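Side-chain contacts in putative transcriptional regulator, sugar-binding family (Arthrobacter aurescens, PDB 3NZE), which probably binds DNA and a carbohydrate and regulates transcription as a SorC-type regulator: residues S14-Q19 / A256-L261; N18-D23 / G238-L243; D40-Q45 / I227-G232. All coordinates share one frame; numbering follows the deposited sequence.

Contact 1: S14-Q19 / A256-L261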
# COMPACT_ATOMS: atom_id res chain seq x y z
N SER A 14 1.31 14.81 16.40
CA SER A 14 1.30 16.23 16.12
C SER A 14 2.46 16.63 15.22
O SER A 14 2.29 17.38 14.26
CB SER A 14 1.37 17.03 17.42
OG SER A 14 1.31 18.41 17.14
N GLN A 15 3.65 16.12 15.54
CA GLN A 15 4.82 16.45 14.75
C GLN A 15 4.69 15.99 13.31
O GLN A 15 5.01 16.73 12.39
CB GLN A 15 6.09 15.91 15.42
CG GLN A 15 6.35 16.56 16.77
CD GLN A 15 7.34 15.81 17.64
OE1 GLN A 15 8.31 15.24 17.14
NE2 GLN A 15 7.10 15.81 18.95
N ILE A 16 4.23 14.76 13.11
CA ILE A 16 4.06 14.23 11.76
C ILE A 16 2.96 14.97 11.00
O ILE A 16 3.12 15.29 9.82
CB ILE A 16 3.77 12.71 11.80
CG1 ILE A 16 5.01 11.98 12.34
CG2 ILE A 16 3.36 12.20 10.43
CD1 ILE A 16 4.75 10.53 12.74
N ARG A 17 1.84 15.26 11.67
CA ARG A 17 0.76 16.04 11.06
C ARG A 17 1.30 17.36 10.51
O ARG A 17 1.03 17.75 9.37
CB ARG A 17 -0.32 16.36 12.09
CG ARG A 17 -1.57 15.51 12.00
CD ARG A 17 -2.74 16.22 12.66
NE ARG A 17 -2.45 16.66 14.02
CZ ARG A 17 -2.54 15.88 15.10
NH1 ARG A 17 -2.27 16.36 16.30
NH2 ARG A 17 -2.92 14.61 14.98
N ASN A 18 2.06 18.06 11.35
CA ASN A 18 2.55 19.38 10.98
C ASN A 18 3.64 19.35 9.93
O ASN A 18 3.71 20.23 9.07
CB ASN A 18 3.01 20.15 12.23
CG ASN A 18 1.85 20.58 13.10
OD1 ASN A 18 0.75 20.78 12.60
ND2 ASN A 18 2.09 20.71 14.41
N GLN A 19 4.49 18.34 9.99
CA GLN A 19 5.62 18.26 9.08
C GLN A 19 5.25 17.63 7.74
O GLN A 19 5.81 18.00 6.71
CB GLN A 19 6.77 17.49 9.75
CG GLN A 19 8.01 17.29 8.89
CD GLN A 19 9.11 16.56 9.65
OE1 GLN A 19 9.09 16.50 10.88
NE2 GLN A 19 10.07 16.01 8.92
N ALA A 256 8.23 3.31 16.71
CA ALA A 256 9.63 3.40 16.29
C ALA A 256 9.78 4.06 14.92
O ALA A 256 10.65 4.91 14.73
CB ALA A 256 10.30 2.04 16.31
N SER A 257 8.93 3.67 13.98
CA SER A 257 8.93 4.28 12.66
C SER A 257 8.61 5.77 12.75
O SER A 257 9.18 6.57 12.03
CB SER A 257 7.91 3.60 11.72
OG SER A 257 8.26 2.25 11.47
N ALA A 258 7.69 6.14 13.65
CA ALA A 258 7.31 7.55 13.76
C ALA A 258 8.47 8.38 14.29
O ALA A 258 8.70 9.50 13.85
CB ALA A 258 6.08 7.71 14.65
N ARG A 259 9.21 7.80 15.23
CA ARG A 259 10.37 8.49 15.79
C ARG A 259 11.44 8.71 14.73
O ARG A 259 12.10 9.75 14.70
CB ARG A 259 10.93 7.73 16.99
CG ARG A 259 10.04 7.83 18.23
CD ARG A 259 10.71 7.19 19.46
NE ARG A 259 9.74 6.86 20.51
CZ ARG A 259 9.16 7.76 21.31
NH1 ARG A 259 9.44 9.06 21.17
NH2 ARG A 259 8.30 7.38 22.24
N ARG A 260 11.61 7.73 13.85
CA ARG A 260 12.55 7.84 12.75
C ARG A 260 12.07 8.93 11.80
O ARG A 260 12.85 9.71 11.27
CB ARG A 260 12.66 6.51 12.01
CG ARG A 260 14.07 5.94 11.97
CD ARG A 260 14.29 5.14 10.69
NE ARG A 260 15.68 4.75 10.52
CZ ARG A 260 16.17 4.23 9.40
NH1 ARG A 260 15.38 4.05 8.35
NH2 ARG A 260 17.46 3.90 9.32
N LEU A 261 10.75 8.97 11.60
CA LEU A 261 10.17 9.87 10.62
C LEU A 261 10.35 11.33 11.02
O LEU A 261 10.48 12.20 10.16
CB LEU A 261 8.69 9.53 10.41
CG LEU A 261 7.98 10.14 9.20
CD1 LEU A 261 8.65 9.73 7.89
CD2 LEU A 261 6.51 9.77 9.19
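Ile-16 and Leu-261 supply most of the surface by which the helix near the N-terminus of the chain packs against the last helix. The isoleucine reaches out with its ethyl branch. CD1 lies 3.7 Å from Ala-258 CB and 4.0 Å from Leu-261 CD2, so the terminal methyl rests between two residues that are three apart on helix 255-261. Closer to the backbone, Ile-16 CG1 passes Leu-261 CD2 at 4.1 Å, and the CG2 branch approaches the same methyl at a similar distance. One leucine methyl is thus set beside the fork of the isoleucine, the two side chains meeting at roughly a right angle.

Torsions account for this reach. Ile-16 turns CG1 opposite its carbonyl carbon (chi1 -66°) and then runs extended to CD1, across to the other helix. Leu-261 places CG opposite its backbone N (chi1 -166°), a setting that helps turn CD2 to the isoleucine. The short helical segments stay 10.3 Å apart at their axes and cross at 46°, a separation that the branched side chains bridge.

Around this first shell, Ala-258 also touches Val-26 and Leu-253, which places the small residue over neighbouring parallel strands. Leu-261 leans on Leu-253 and on helix 236-244. At the side of the interface, Gln-15 NE2 bonds to the carboxylate of Asp-7 while Arg-259 bonds to the backbone O of that residue, so both helices hold the same point of the N-terminal loop.

Gln-19 stretches its amide toward Leu-261 O, but NE2 remains 4.0 Å away; that carbonyl is probably bonded to the hydroxyl of Tyr-20. The direct contact therefore depends on shape and on burial of methyl groups, while polar links from Gln-15 and Arg-259 to Asp-7 lie at its margin.

Contact 2: N18-D23 / G238-L243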
# COMPACT_ATOMS: atom_id res chain seq x y z
N ASN A 18 2.06 18.06 11.35
CA ASN A 18 2.55 19.38 10.98
C ASN A 18 3.64 19.35 9.93
O ASN A 18 3.71 20.23 9.07
CB ASN A 18 3.01 20.15 12.23
CG ASN A 18 1.85 20.58 13.10
OD1 ASN A 18 0.75 20.78 12.60
ND2 ASN A 18 2.09 20.71 14.41
N GLN A 19 4.49 18.34 9.99
CA GLN A 19 5.62 18.26 9.08
C GLN A 19 5.25 17.63 7.74
O GLN A 19 5.81 18.00 6.71
CB GLN A 19 6.77 17.49 9.75
CG GLN A 19 8.01 17.29 8.89
CD GLN A 19 9.11 16.56 9.65
OE1 GLN A 19 9.09 16.50 10.88
NE2 GLN A 19 10.07 16.01 8.92
N TYR A 20 4.30 16.70 7.74
CA TYR A 20 3.99 15.96 6.51
C TYR A 20 2.58 16.20 5.98
O TYR A 20 2.25 15.74 4.89
CB TYR A 20 4.25 14.46 6.68
CG TYR A 20 5.72 14.16 6.85
CD1 TYR A 20 6.56 14.09 5.75
CD2 TYR A 20 6.26 13.99 8.12
CE1 TYR A 20 7.92 13.82 5.90
CE2 TYR A 20 7.62 13.73 8.28
CZ TYR A 20 8.44 13.65 7.17
OH TYR A 20 9.79 13.39 7.32
N GLY A 21 1.75 16.91 6.73
CA GLY A 21 0.43 17.28 6.25
C GLY A 21 -0.48 16.09 5.95
O GLY A 21 -1.23 16.10 4.97
N VAL A 22 -0.40 15.07 6.79
CA VAL A 22 -1.33 13.94 6.73
C VAL A 22 -1.93 13.74 8.11
O VAL A 22 -1.33 14.12 9.12
CB VAL A 22 -0.64 12.63 6.33
CG1 VAL A 22 -0.16 12.71 4.90
CG2 VAL A 22 0.50 12.30 7.29
N ASP A 23 -3.12 13.15 8.17
CA ASP A 23 -3.66 12.73 9.45
C ASP A 23 -2.91 11.46 9.83
O ASP A 23 -2.50 10.69 8.96
CB ASP A 23 -5.18 12.54 9.38
CG ASP A 23 -5.92 13.88 9.44
OD1 ASP A 23 -5.99 14.46 10.55
OD2 ASP A 23 -6.42 14.36 8.40
N GLY A 238 11.20 4.30 2.24
CA GLY A 238 10.05 4.14 1.38
C GLY A 238 8.93 5.09 1.80
O GLY A 238 8.30 5.73 0.97
N LEU A 239 8.68 5.15 3.11
CA LEU A 239 7.62 6.02 3.60
C LEU A 239 7.91 7.47 3.28
O LEU A 239 7.02 8.22 2.90
CB LEU A 239 7.42 5.84 5.11
CG LEU A 239 6.34 6.75 5.71
CD1 LEU A 239 4.99 6.51 5.07
CD2 LEU A 239 6.26 6.55 7.22
N GLN A 240 9.16 7.88 3.48
CA GLN A 240 9.54 9.27 3.20
C GLN A 240 9.21 9.65 1.76
O GLN A 240 8.69 10.74 1.50
CB GLN A 240 11.03 9.49 3.46
CG GLN A 240 11.37 9.74 4.92
CD GLN A 240 12.85 9.96 5.14
OE1 GLN A 240 13.67 9.08 4.87
NE2 GLN A 240 13.21 11.14 5.63
N GLY A 241 9.54 8.75 0.84
CA GLY A 241 9.26 8.96 -0.57
C GLY A 241 7.77 9.02 -0.86
O GLY A 241 7.32 9.84 -1.66
N ALA A 242 7.00 8.13 -0.22
CA ALA A 242 5.56 8.11 -0.46
C ALA A 242 4.92 9.40 0.02
O ALA A 242 4.00 9.91 -0.60
CB ALA A 242 4.91 6.93 0.22
N LEU A 243 5.40 9.90 1.15
CA LEU A 243 4.89 11.14 1.69
C LEU A 243 5.31 12.31 0.81
O LEU A 243 4.52 13.22 0.57
CB LEU A 243 5.36 11.34 3.13
CG LEU A 243 4.75 10.37 4.16
CD1 LEU A 243 5.41 10.52 5.52
CD2 LEU A 243 3.23 10.55 4.27
O HOH W 1 2.55 14.14 2.58
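Leu-243 reaches Tyr-20 from its first side-chain carbon onward. CB lies 4.0 Å from Tyr-20 CD1, near the root of the ring. Because CG is turned opposite the carbonyl carbon (chi1 -69°), the branch point is carried toward the 18-23 segment and the two methyls separate to different partners. CD1 goes to the ring: it sits over one face, 4.1 Å from the Tyr-20 ring centroid and 24° off the normal, a CH-pi contact displaced toward the CG and CD1 side. CD2 takes the valine instead, meeting Val-22 CG1 at 4.1 Å.

Gln-19 CG lies against the opposite face, toward its rim, 3.6 Å above the plane of the Tyr-20 ring, so the aromatic group is held between an aliphatic carbon from its own helix and a methyl from the other. On the main-chain side, one water donates to Tyr-20 O, at 2.8 Å, and to Leu-243 O, bridging two main-chain carbonyls that could not bond directly to each other. Gly-21, with positive phi, then leads the chain out of helix 9-20 and toward strand 23-27.

Helix 236-244 belongs to a beta-alpha-beta crossover linking the parallel strands 225-230 and 250-254. This crossover and the parallel order of strands 23-27, 250-254 and 225-230 are consistent with a Rossmann-like alpha/beta fold, the clan to which the sugar-binding domain is assigned.

Contact 3: D40-Q45 / I227-G232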
# COMPACT_ATOMS: atom_id res chain seq x y z
N ASP A 40 1.30 -6.73 13.53
CA ASP A 40 -0.03 -7.17 13.94
C ASP A 40 -0.73 -6.04 14.70
O ASP A 40 -1.94 -5.81 14.55
CB ASP A 40 0.07 -8.41 14.82
CG ASP A 40 -1.16 -9.27 14.73
OD1 ASP A 40 -1.72 -9.35 13.62
OD2 ASP A 40 -1.57 -9.86 15.76
N ARG A 41 0.05 -5.33 15.51
CA ARG A 41 -0.50 -4.25 16.31
C ARG A 41 -0.76 -3.00 15.50
O ARG A 41 -1.74 -2.29 15.74
CB ARG A 41 0.43 -3.96 17.49
CG ARG A 41 0.24 -4.96 18.64
CD ARG A 41 1.55 -5.37 19.26
NE ARG A 41 1.34 -6.39 20.30
CZ ARG A 41 1.34 -7.70 20.08
NH1 ARG A 41 1.55 -8.20 18.86
NH2 ARG A 41 1.14 -8.54 21.10
N VAL A 42 0.11 -2.71 14.53
CA VAL A 42 -0.14 -1.60 13.63
C VAL A 42 -1.40 -1.91 12.83
O VAL A 42 -2.26 -1.06 12.63
CB VAL A 42 1.06 -1.33 12.70
CG1 VAL A 42 0.72 -0.23 11.67
CG2 VAL A 42 2.28 -0.93 13.52
N ALA A 43 -1.50 -3.17 12.37
CA ALA A 43 -2.63 -3.56 11.54
C ALA A 43 -3.96 -3.45 12.28
O ALA A 43 -4.98 -3.10 11.67
CB ALA A 43 -2.43 -4.98 11.01
N MSE A 44 -3.96 -3.76 13.57
CA MSE A 44 -5.16 -3.59 14.38
C MSE A 44 -5.62 -2.14 14.42
O MSE A 44 -6.80 -1.86 14.27
CB MSE A 44 -4.94 -4.06 15.81
CG MSE A 44 -5.01 -5.54 16.01
SE MSE A 44 -5.16 -5.93 17.91
CE MSE A 44 -6.98 -5.34 18.26
N GLN A 45 -4.69 -1.22 14.63
CA GLN A 45 -5.06 0.19 14.66
C GLN A 45 -5.54 0.63 13.27
O GLN A 45 -6.49 1.39 13.15
CB GLN A 45 -3.90 1.07 15.12
CG GLN A 45 -4.20 2.56 15.03
CD GLN A 45 -5.32 2.96 15.96
OE1 GLN A 45 -5.25 2.73 17.17
NE2 GLN A 45 -6.37 3.56 15.41
N ILE A 227 -5.30 5.57 2.62
CA ILE A 227 -4.90 5.10 3.94
C ILE A 227 -3.63 4.29 3.77
O ILE A 227 -3.63 3.25 3.11
CB ILE A 227 -5.97 4.22 4.62
CG1 ILE A 227 -7.26 5.00 4.87
CG2 ILE A 227 -5.49 3.71 5.96
CD1 ILE A 227 -8.14 5.16 3.67
N CYS A 228 -2.56 4.80 4.37
CA CYS A 228 -1.23 4.24 4.22
C CYS A 228 -0.81 3.60 5.53
O CYS A 228 -0.85 4.24 6.59
CB CYS A 228 -0.26 5.37 3.85
SG CYS A 228 1.45 4.84 3.66
N VAL A 229 -0.42 2.33 5.48
CA VAL A 229 -0.13 1.58 6.70
C VAL A 229 1.30 1.09 6.65
O VAL A 229 1.68 0.40 5.71
CB VAL A 229 -1.04 0.36 6.87
CG1 VAL A 229 -0.73 -0.33 8.20
CG2 VAL A 229 -2.52 0.77 6.79
N VAL A 230 2.09 1.46 7.65
CA VAL A 230 3.51 1.13 7.66
C VAL A 230 3.97 0.54 8.99
O VAL A 230 3.61 1.04 10.04
CB VAL A 230 4.33 2.40 7.38
CG1 VAL A 230 5.79 2.19 7.75
CG2 VAL A 230 4.18 2.79 5.92
N SER A 231 4.78 -0.51 8.94
CA SER A 231 5.39 -1.06 10.15
C SER A 231 6.84 -1.48 9.92
O SER A 231 7.16 -2.12 8.91
CB SER A 231 4.57 -2.25 10.68
OG SER A 231 5.10 -2.69 11.91
N GLY A 232 7.72 -1.10 10.83
CA GLY A 232 9.14 -1.41 10.69
C GLY A 232 9.94 -0.16 10.38
O GLY A 232 9.91 0.33 9.25
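Val-42 stands with CG1 anti to its backbone N and CG2 anti to its carbonyl carbon (chi1 175°), a setting that spreads the two methyls along the underlying strand and the turn that follows it. Ser-231 adopts a corresponding torsion, with OG anti to its own N (chi1 -175°), which brings the hydroxyl up alongside the second of those methyls. Toward Val-229, the two valine side chains run antiparallel, flank against flank.

The result is a division of labour between branches. Val-42 CG1 meets Val-229 CG1 at 3.8 Å and also comes to within 3.6 Å of the main-chain Val-230 O, so a single methyl touches both a side chain and a main-chain carbonyl. CG2 takes the other end, lying 3.7 Å from Ser-231 OG and 3.9 Å from Ser-231 CB. The side chain of Val-230 points away from the helix and packs on Val-158; only its backbone takes part on this side.

Further partners show how the valine is seated. Val-42 also touches Ile-252 and Asp-254 of the adjoining parallel strand, so helix 35-50 rests over a pair of strands and not over one alone, and Ala-46, one turn further along the helix, continues the packing onto Val-229. Next in the chain after the serine, Gly-232 has backbone angles that call for glycine and donates its N-H to the carboxylate of Asp-254.

Chemically, the join grades from purely apolar at Val-229 to mixed at Ser-231, where a methyl lies against a hydroxyl and a methylene. Its cohesion comes from buried van der Waals contact between helix and sheet, while hydrogen bonds to Phe-156, Asp-250 and Ile-252 hold the strand itself in the sheet.

In the fold
Contacts 1 and 2 form one continuous cluster: their centres are 8 Å apart, both start from helix 9-20, and Leu-261 ties them together. Its O lies 3.2 Å from Tyr-20 OH, and its CD2 lies 3.9 Å from Leu-243 CD1. Contact 3 is about 15 Å from the centre of each, on the opposite face of the sheet, whose strands are parallel here. The strand itself connects the two sides, since Leu-239 CD1 packs on Val-230 CG2 at 3.9 Å. Together the contacts cover both faces around strands 225-230 and 250-254. All three lie away from Thr-96 and Glu-118, which have been seen to bind calcium in this protein, though no calcium is bound to this chain in the model.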